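Local coordinates for putative aminooxidase (Propionibacterium acnes, PDB 2BA9), which isomerises polyunsaturated fatty acids, producing conjugated linoleic acid from linoleic acid, and carries a bound flavin-adenine dinucleotide that probably takes part, at residues A[65-70]-A[406-411]; A[129-134]-A[412-417]. All coordinates share one frame; numbering follows the deposited sequence.

Contact 1. Residues A[65-70]-A[406-411]; sequences PSYDTI and GNFDEV. With NA (sodium ion), chain B; FAD (flavin-adenine dinucleotide), chain D.
At the pyrimidine end of the flavin, in the FAD pocket, the start of one helix and a tyrosine side chain converge on FAD O2, and the two residues, Phe408 and Tyr67, also touch each other. Tyr67, the N-cap of helix 68-77, donates from OH to FAD O2 at 2.7 Å, and Phe408 N, in the first turn of helix 408-423, reaches the same oxygen at 3.0 Å. Two donors, one from each segment, therefore grip a single carbonyl, and the helix start on which Phe408 N lies may help polarise it. FAD O2 also sits over one face of the Phe408 ring, offset toward the rim; the edge of Tyr67 is turned toward that ring's face in an offset edge-to-face pair, planes at 89°. Ile70 CG1 closes on the Phe408 edge, 3.7 Å from Phe408 CD1.

Asp409 ties the helices together. With CG anti to the backbone N (chi1 -175°), its side chain slides past Tyr67, laying CB over the centre of the phenol face, 3.3 Å from the centroid, as a CH-pi contact; the carboxylate stacks nearly parallel to the ring. Beyond it, Asp409 OD1 accepts from Ile70 N at 3.2 Å in a nearly straight bond (162°). OD2 accepts hydrogen bonds from two waters: one accepts from Thr69 N in the first helical turn, the other donates to Ser66 O just ahead of the helix.

Asn407 N-caps the other helix, its OD1 accepting from Glu410 N at 2.8 Å. Glu410 OE2 coordinates the sodium ion at 2.3 Å, with three waters and Lys183 O. FAD is also hydrogen-bonded to Glu37 OE2 and Ala17 N, and the whole belongs to the cofactor pocket of a flavin-containing amine oxidoreductase family member.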
loop_
_atom_site.group_PDB
_atom_site.type_symbol
_atom_site.label_atom_id
_atom_site.label_comp_id
_atom_site.label_asym_id
_atom_site.label_seq_id
_atom_site.Cartn_x
_atom_site.Cartn_y
_atom_site.Cartn_z
ATOM N N PRO A 65 -0.780 -12.495 10.058
ATOM C CA PRO A 65 -1.027 -12.512 11.504
ATOM C C PRO A 65 -0.239 -11.483 12.284
ATOM O O PRO A 65 -0.618 -11.165 13.407
ATOM C CB PRO A 65 -0.602 -13.925 11.935
ATOM C CG PRO A 65 -0.669 -14.739 10.705
ATOM C CD PRO A 65 -0.322 -13.813 9.576
ATOM N N SER A 66 0.853 -10.990 11.696
ATOM C CA SER A 66 1.657 -9.922 12.306
ATOM C C SER A 66 1.068 -8.514 12.053
ATOM O O SER A 66 1.725 -7.516 12.314
ATOM C CB SER A 66 3.127 -9.988 11.836
ATOM O OG SER A 66 3.268 -9.805 10.426
ATOM N N TYR A 67 -0.163 -8.430 11.554
ATOM C CA TYR A 67 -0.825 -7.126 11.377
ATOM C C TYR A 67 -1.398 -6.648 12.719
ATOM O O TYR A 67 -2.609 -6.497 12.870
ATOM C CB TYR A 67 -1.925 -7.217 10.311
ATOM C CG TYR A 67 -1.493 -6.896 8.886
ATOM C CD1 TYR A 67 -0.195 -7.161 8.433
ATOM C CD2 TYR A 67 -2.404 -6.345 7.985
ATOM C CE1 TYR A 67 0.185 -6.849 7.137
ATOM C CE2 TYR A 67 -2.039 -6.038 6.692
ATOM C CZ TYR A 67 -0.749 -6.295 6.267
ATOM O OH TYR A 67 -0.398 -5.983 4.967
ATOM N N ASP A 68 -0.516 -6.392 13.680
ATOM C CA ASP A 68 -0.932 -6.088 15.059
ATOM C C ASP A 68 -1.890 -4.895 15.160
ATOM O O ASP A 68 -2.897 -4.968 15.863
ATOM C CB ASP A 68 0.288 -5.867 15.962
ATOM C CG ASP A 68 1.039 -7.193 16.311
ATOM O OD1 ASP A 68 0.426 -8.284 16.313
ATOM O OD2 ASP A 68 2.255 -7.134 16.603
ATOM N N THR A 69 -1.589 -3.807 14.448
ATOM C CA THR A 69 -2.434 -2.606 14.512
ATOM C C THR A 69 -3.811 -2.875 13.894
ATOM O O THR A 69 -4.828 -2.477 14.450
ATOM C CB THR A 69 -1.755 -1.399 13.847
ATOM O OG1 THR A 69 -0.401 -1.302 14.323
ATOM C CG2 THR A 69 -2.494 -0.114 14.176
ATOM N N ILE A 70 -3.847 -3.585 12.772
ATOM C CA ILE A 70 -5.136 -3.978 12.192
ATOM C C ILE A 70 -5.921 -4.870 13.155
ATOM O O ILE A 70 -7.139 -4.745 13.238
ATOM C CB ILE A 70 -5.014 -4.662 10.802
ATOM C CG1 ILE A 70 -4.246 -3.754 9.819
ATOM C CG2 ILE A 70 -6.414 -4.999 10.249
ATOM C CD1 ILE A 70 -4.667 -2.253 9.849
ATOM N N GLY A 406 3.324 1.523 1.447
ATOM C CA GLY A 406 2.021 1.398 0.825
ATOM C C GLY A 406 1.237 0.149 1.206
ATOM O O GLY A 406 0.753 -0.547 0.322
ATOM N N ASN A 407 1.103 -0.142 2.504
ATOM C CA ASN A 407 0.143 -1.169 2.976
ATOM C C ASN A 407 -0.643 -0.686 4.185
ATOM O O ASN A 407 -0.249 0.291 4.831
ATOM C CB ASN A 407 0.774 -2.582 3.096
ATOM C CG ASN A 407 1.291 -2.975 4.511
ATOM O OD1 ASN A 407 0.812 -2.537 5.561
ATOM N ND2 ASN A 407 2.252 -3.897 4.505
ATOM N N PHE A 408 -1.796 -1.312 4.439
ATOM C CA PHE A 408 -2.755 -0.719 5.377
ATOM C C PHE A 408 -2.399 -0.965 6.849
ATOM O O PHE A 408 -2.790 -0.187 7.718
ATOM C CB PHE A 408 -4.228 -1.032 5.032
ATOM C CG PHE A 408 -4.601 -2.504 5.030
ATOM C CD1 PHE A 408 -4.888 -3.177 6.216
ATOM C CD2 PHE A 408 -4.781 -3.177 3.830
ATOM C CE1 PHE A 408 -5.281 -4.513 6.204
ATOM C CE2 PHE A 408 -5.163 -4.519 3.817
ATOM C CZ PHE A 408 -5.400 -5.183 5.014
ATOM N N ASP A 409 -1.620 -1.994 7.145
ATOM C CA ASP A 409 -1.124 -2.125 8.511
ATOM C C ASP A 409 -0.021 -1.110 8.778
ATOM O O ASP A 409 0.038 -0.519 9.851
ATOM C CB ASP A 409 -0.610 -3.532 8.797
ATOM C CG ASP A 409 -0.202 -3.705 10.246
ATOM O OD1 ASP A 409 -1.103 -3.766 11.127
ATOM O OD2 ASP A 409 1.022 -3.757 10.496
ATOM N N GLU A 410 0.837 -0.891 7.787
ATOM C CA GLU A 410 1.989 -0.012 7.965
ATOM C C GLU A 410 1.544 1.415 8.206
ATOM O O GLU A 410 2.073 2.080 9.109
ATOM C CB GLU A 410 2.952 -0.086 6.776
ATOM C CG GLU A 410 3.728 -1.407 6.675
ATOM C CD GLU A 410 4.721 -1.639 7.826
ATOM O OE1 GLU A 410 5.448 -0.702 8.207
ATOM O OE2 GLU A 410 4.790 -2.781 8.341
ATOM N N VAL A 411 0.573 1.885 7.422
ATOM C CA VAL A 411 0.068 3.245 7.571
ATOM C C VAL A 411 -0.696 3.447 8.887
ATOM O O VAL A 411 -0.554 4.487 9.524
ATOM C CB VAL A 411 -0.803 3.715 6.368
ATOM C CG1 VAL A 411 -0.046 3.523 5.029
ATOM C CG2 VAL A 411 -2.139 3.034 6.359
HETATM NA NA NA B . 6.459 -4.172 9.179
HETATM P PA FAD D . -5.379 5.624 0.780
HETATM O O1A FAD D . -5.848 4.223 1.046
HETATM O O2A FAD D . -5.024 5.962 -0.653
HETATM O O5B FAD D . -6.542 6.639 1.207
HETATM C C5B FAD D . -6.277 8.017 1.088
HETATM C C4B FAD D . -7.548 8.810 1.303
HETATM O O4B FAD D . -7.246 10.188 1.216
HETATM C C3B FAD D . -8.615 8.476 0.259
HETATM O O3B FAD D . -9.822 8.128 0.900
HETATM C C2B FAD D . -8.713 9.738 -0.566
HETATM O O2B FAD D . -9.992 9.907 -1.178
HETATM C C1B FAD D . -8.254 10.802 0.446
HETATM N N9A FAD D . -7.775 12.006 -0.257
HETATM C C8A FAD D . -6.815 12.075 -1.244
HETATM N N7A FAD D . -6.691 13.372 -1.644
HETATM C C5A FAD D . -7.561 14.130 -0.921
HETATM C C6A FAD D . -7.875 15.504 -0.916
HETATM N N6A FAD D . -6.987 16.393 -1.468
HETATM N N1A FAD D . -8.820 15.971 -0.009
HETATM C C2A FAD D . -9.497 15.105 0.838
HETATM N N3A FAD D . -9.182 13.753 0.820
HETATM C C4A FAD D . -8.253 13.269 -0.051
HETATM N N1 FAD D . -2.433 -3.285 1.563
HETATM C C2 FAD D . -2.134 -4.348 2.392
HETATM O O2 FAD D . -1.861 -4.145 3.575
HETATM N N3 FAD D . -2.115 -5.631 1.882
HETATM C C4 FAD D . -2.423 -5.857 0.557
HETATM O O4 FAD D . -2.414 -7.025 0.137
HETATM C C4X FAD D . -2.740 -4.784 -0.281
HETATM N N5 FAD D . -3.031 -4.970 -1.622
HETATM C C5X FAD D . -3.502 -3.940 -2.414
HETATM C C6 FAD D . -3.924 -4.186 -3.719
HETATM C C7 FAD D . -4.432 -3.144 -4.492
HETATM C C7M FAD D . -4.893 -3.449 -5.889
HETATM C C8 FAD D . -4.506 -1.858 -3.963
HETATM C C8M FAD D . -5.041 -0.704 -4.755
HETATM C C9 FAD D . -4.077 -1.623 -2.660
HETATM C C9A FAD D . -3.562 -2.654 -1.873
HETATM N N10 FAD D . -3.102 -2.435 -0.561
HETATM C C10 FAD D . -2.761 -3.496 0.246
HETATM C "C1'" FAD D . -2.649 -1.083 -0.123
HETATM C "C2'" FAD D . -3.642 -0.428 0.830
HETATM O "O2'" FAD D . -4.978 -0.502 0.343
HETATM C "C3'" FAD D . -3.205 1.016 1.022
HETATM O "O3'" FAD D . -1.819 1.048 1.370
HETATM C "C4'" FAD D . -4.052 1.704 2.080
HETATM O "O4'" FAD D . -5.380 1.920 1.619
HETATM C "C5'" FAD D . -3.371 3.010 2.466
HETATM O "O5'" FAD D . -4.252 3.813 3.199
HETATM P P FAD D . -4.029 5.418 3.254
HETATM O O1P FAD D . -5.137 6.078 4.052
HETATM O O2P FAD D . -2.680 5.671 3.833
HETATM O O3P FAD D . -4.131 5.941 1.740
HETATM O O HOH W 1 3.221 -5.803 10.817
HETATM O O HOH W 2 1.137 -3.322 13.311
HETATM O O HOH W 3 7.445 -2.018 9.625
HETATM O O HOH W 4 5.760 -6.052 7.974
HETATM O O HOH W 5 8.257 -5.219 9.614
#

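Contact 2. Residues A[129-134]-A[412-417]; sequences DANGHY and CHYSKD
Asn131 lies beside His413 and Tyr414 of helix 408-423, its side chain running past the His413 ring in the opposite direction. CB sits over one imidazole face, offset toward the rim, 3.9 Å from the centroid and 25° off the normal, which meets the geometry of a CH-pi contact. Amide and ring are stacked with their planes 26° apart. CG is anti to the backbone N (chi1 175°), which carries the amide across to the helix: Asn131 OD1 comes 3.2 Å from Tyr414 CA, while ND2 probably donates to Glu410 OE1, one turn earlier on that helix. No direct hydrogen bond crosses between the two segments.

Gly132 follows with a positive phi and sets its CA at the edge of the Tyr414 ring, 4.1 Å from Tyr414 CD1. The loop after helix 106-122 is thus laid against the C-terminal helix of the flavin-containing amine oxidoreductase fold, against His413, Tyr414 and, a turn further on, Asp417. Tyr414 OH is hydrogen-bonded to Glu388 OE2.

Tyr134 brings its CE2 to 4.0 Å from Tyr414 CE1, which lies near the plane of the Tyr134 ring. Tyr134 OH donates to a water 2.6 Å away, and that water donates in turn to Asn131 OD1 and, at 2.7 Å, to Asp417 OD2.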
loop_
_atom_site.group_PDB
_atom_site.type_symbol
_atom_site.label_atom_id
_atom_site.label_comp_id
_atom_site.label_asym_id
_atom_site.label_seq_id
_atom_site.Cartn_x
_atom_site.Cartn_y
_atom_site.Cartn_z
ATOM N N ASP A 129 13.282 -3.622 10.188
ATOM C CA ASP A 129 11.848 -3.903 10.146
ATOM C C ASP A 129 10.975 -2.934 10.922
ATOM O O ASP A 129 9.760 -3.073 10.912
ATOM C CB ASP A 129 11.553 -5.342 10.576
ATOM C CG ASP A 129 12.097 -5.685 11.952
ATOM O OD1 ASP A 129 12.924 -4.930 12.498
ATOM O OD2 ASP A 129 11.699 -6.742 12.472
ATOM N N ALA A 130 11.582 -1.939 11.565
ATOM C CA ALA A 130 10.823 -0.898 12.258
ATOM C C ALA A 130 9.867 -0.149 11.282
ATOM O O ALA A 130 10.183 0.087 10.096
ATOM C CB ALA A 130 11.772 0.081 12.962
ATOM N N ASN A 131 8.686 0.183 11.788
ATOM C CA ASN A 131 7.720 0.951 11.030
ATOM C C ASN A 131 8.267 2.365 10.815
ATOM O O ASN A 131 8.922 2.929 11.692
ATOM C CB ASN A 131 6.376 0.960 11.772
ATOM C CG ASN A 131 5.340 1.832 11.107
ATOM O OD1 ASN A 131 5.158 2.974 11.504
ATOM N ND2 ASN A 131 4.658 1.302 10.086
ATOM N N GLY A 132 8.031 2.917 9.633
ATOM C CA GLY A 132 8.536 4.250 9.294
ATOM C C GLY A 132 10.032 4.230 9.030
ATOM O O GLY A 132 10.655 3.165 9.071
ATOM N N HIS A 133 10.593 5.404 8.749
ATOM C CA HIS A 133 11.999 5.537 8.353
ATOM C C HIS A 133 12.781 6.541 9.217
ATOM O O HIS A 133 13.952 6.836 8.931
ATOM C CB HIS A 133 12.090 5.933 6.863
ATOM C CG HIS A 133 11.351 5.006 5.939
ATOM N ND1 HIS A 133 11.990 4.158 5.059
ATOM C CD2 HIS A 133 10.027 4.805 5.752
ATOM C CE1 HIS A 133 11.095 3.473 4.374
ATOM N NE2 HIS A 133 9.892 3.840 4.783
ATOM N N TYR A 134 12.144 7.032 10.285
ATOM C CA TYR A 134 12.723 8.039 11.190
ATOM C C TYR A 134 13.900 7.466 11.989
ATOM O O TYR A 134 14.794 8.212 12.417
ATOM C CB TYR A 134 11.645 8.656 12.125
ATOM C CG TYR A 134 10.711 7.666 12.804
ATOM C CD1 TYR A 134 11.075 7.072 13.985
ATOM C CD2 TYR A 134 9.471 7.321 12.247
ATOM C CE1 TYR A 134 10.260 6.168 14.615
ATOM C CE2 TYR A 134 8.629 6.402 12.875
ATOM C CZ TYR A 134 9.041 5.830 14.064
ATOM O OH TYR A 134 8.281 4.918 14.739
ATOM N N CYS A 412 -1.500 2.464 9.285
ATOM C CA CYS A 412 -2.261 2.557 10.529
ATOM C C CYS A 412 -1.302 2.543 11.725
ATOM O O CYS A 412 -1.444 3.344 12.644
ATOM C CB CYS A 412 -3.272 1.416 10.645
ATOM S SG CYS A 412 -4.633 1.488 9.441
ATOM N N HIS A 413 -0.331 1.629 11.691
ATOM C CA HIS A 413 0.746 1.544 12.704
ATOM C C HIS A 413 1.537 2.865 12.810
ATOM O O HIS A 413 1.845 3.356 13.914
ATOM C CB HIS A 413 1.660 0.360 12.351
ATOM C CG HIS A 413 2.676 0.013 13.396
ATOM N ND1 HIS A 413 3.645 -0.946 13.189
ATOM C CD2 HIS A 413 2.902 0.512 14.633
ATOM C CE1 HIS A 413 4.408 -1.038 14.261
ATOM N NE2 HIS A 413 3.976 -0.167 15.153
ATOM N N TYR A 414 1.835 3.465 11.663
ATOM C CA TYR A 414 2.474 4.774 11.652
ATOM C C TYR A 414 1.573 5.854 12.270
ATOM O O TYR A 414 2.055 6.695 13.035
ATOM C CB TYR A 414 2.885 5.182 10.233
ATOM C CG TYR A 414 3.755 6.422 10.206
ATOM C CD1 TYR A 414 5.133 6.324 10.115
ATOM C CD2 TYR A 414 3.194 7.693 10.290
ATOM C CE1 TYR A 414 5.934 7.459 10.108
ATOM C CE2 TYR A 414 3.982 8.827 10.277
ATOM C CZ TYR A 414 5.350 8.702 10.185
ATOM O OH TYR A 414 6.134 9.816 10.170
ATOM N N SER A 415 0.283 5.848 11.927
ATOM C CA SER A 415 -0.668 6.801 12.538
ATOM C C SER A 415 -0.735 6.665 14.085
ATOM O O SER A 415 -0.610 7.655 14.817
ATOM C CB SER A 415 -2.065 6.676 11.907
ATOM O OG SER A 415 -2.173 7.455 10.709
ATOM N N LYS A 416 -0.911 5.435 14.560
ATOM C CA LYS A 416 -0.824 5.093 16.001
ATOM C C LYS A 416 0.412 5.707 16.662
ATOM O O LYS A 416 0.318 6.385 17.695
ATOM C CB LYS A 416 -0.781 3.561 16.157
ATOM C CG LYS A 416 -0.655 3.004 17.576
ATOM C CD LYS A 416 -0.425 1.494 17.518
ATOM C CE LYS A 416 -0.570 0.812 18.870
ATOM N NZ LYS A 416 0.572 1.101 19.756
ATOM N N ASP A 417 1.573 5.449 16.073
ATOM C CA ASP A 417 2.843 5.898 16.644
ATOM C C ASP A 417 2.994 7.423 16.567
ATOM O O ASP A 417 3.617 8.013 17.430
ATOM C CB ASP A 417 4.027 5.228 15.935
ATOM C CG ASP A 417 4.229 3.772 16.345
ATOM O OD1 ASP A 417 3.705 3.339 17.398
ATOM O OD2 ASP A 417 4.936 3.055 15.615
HETATM O O HOH W 6 5.969 4.579 13.659
#

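Contacts 1 and 2 use successive parts of the C-terminal helix 408-423: its first turn, in 406-411, packs against the start of helix 68-77, and the following residues, 412-417, receive the loop that precedes helix 145-151. Along the chain the segments run 65-70, 129-134, 406-411, 412-417, so the contacts cross. Their centres are 10 Å apart, and they touch: the probable bond between Glu410 and Asn131 joins them, and Thr69 OG1 is 3.3 Å from His413 CB. One helix therefore joins early chain regions at its flavin-facing start and, further along, at a partly buried face, with the sodium site beside their meeting point.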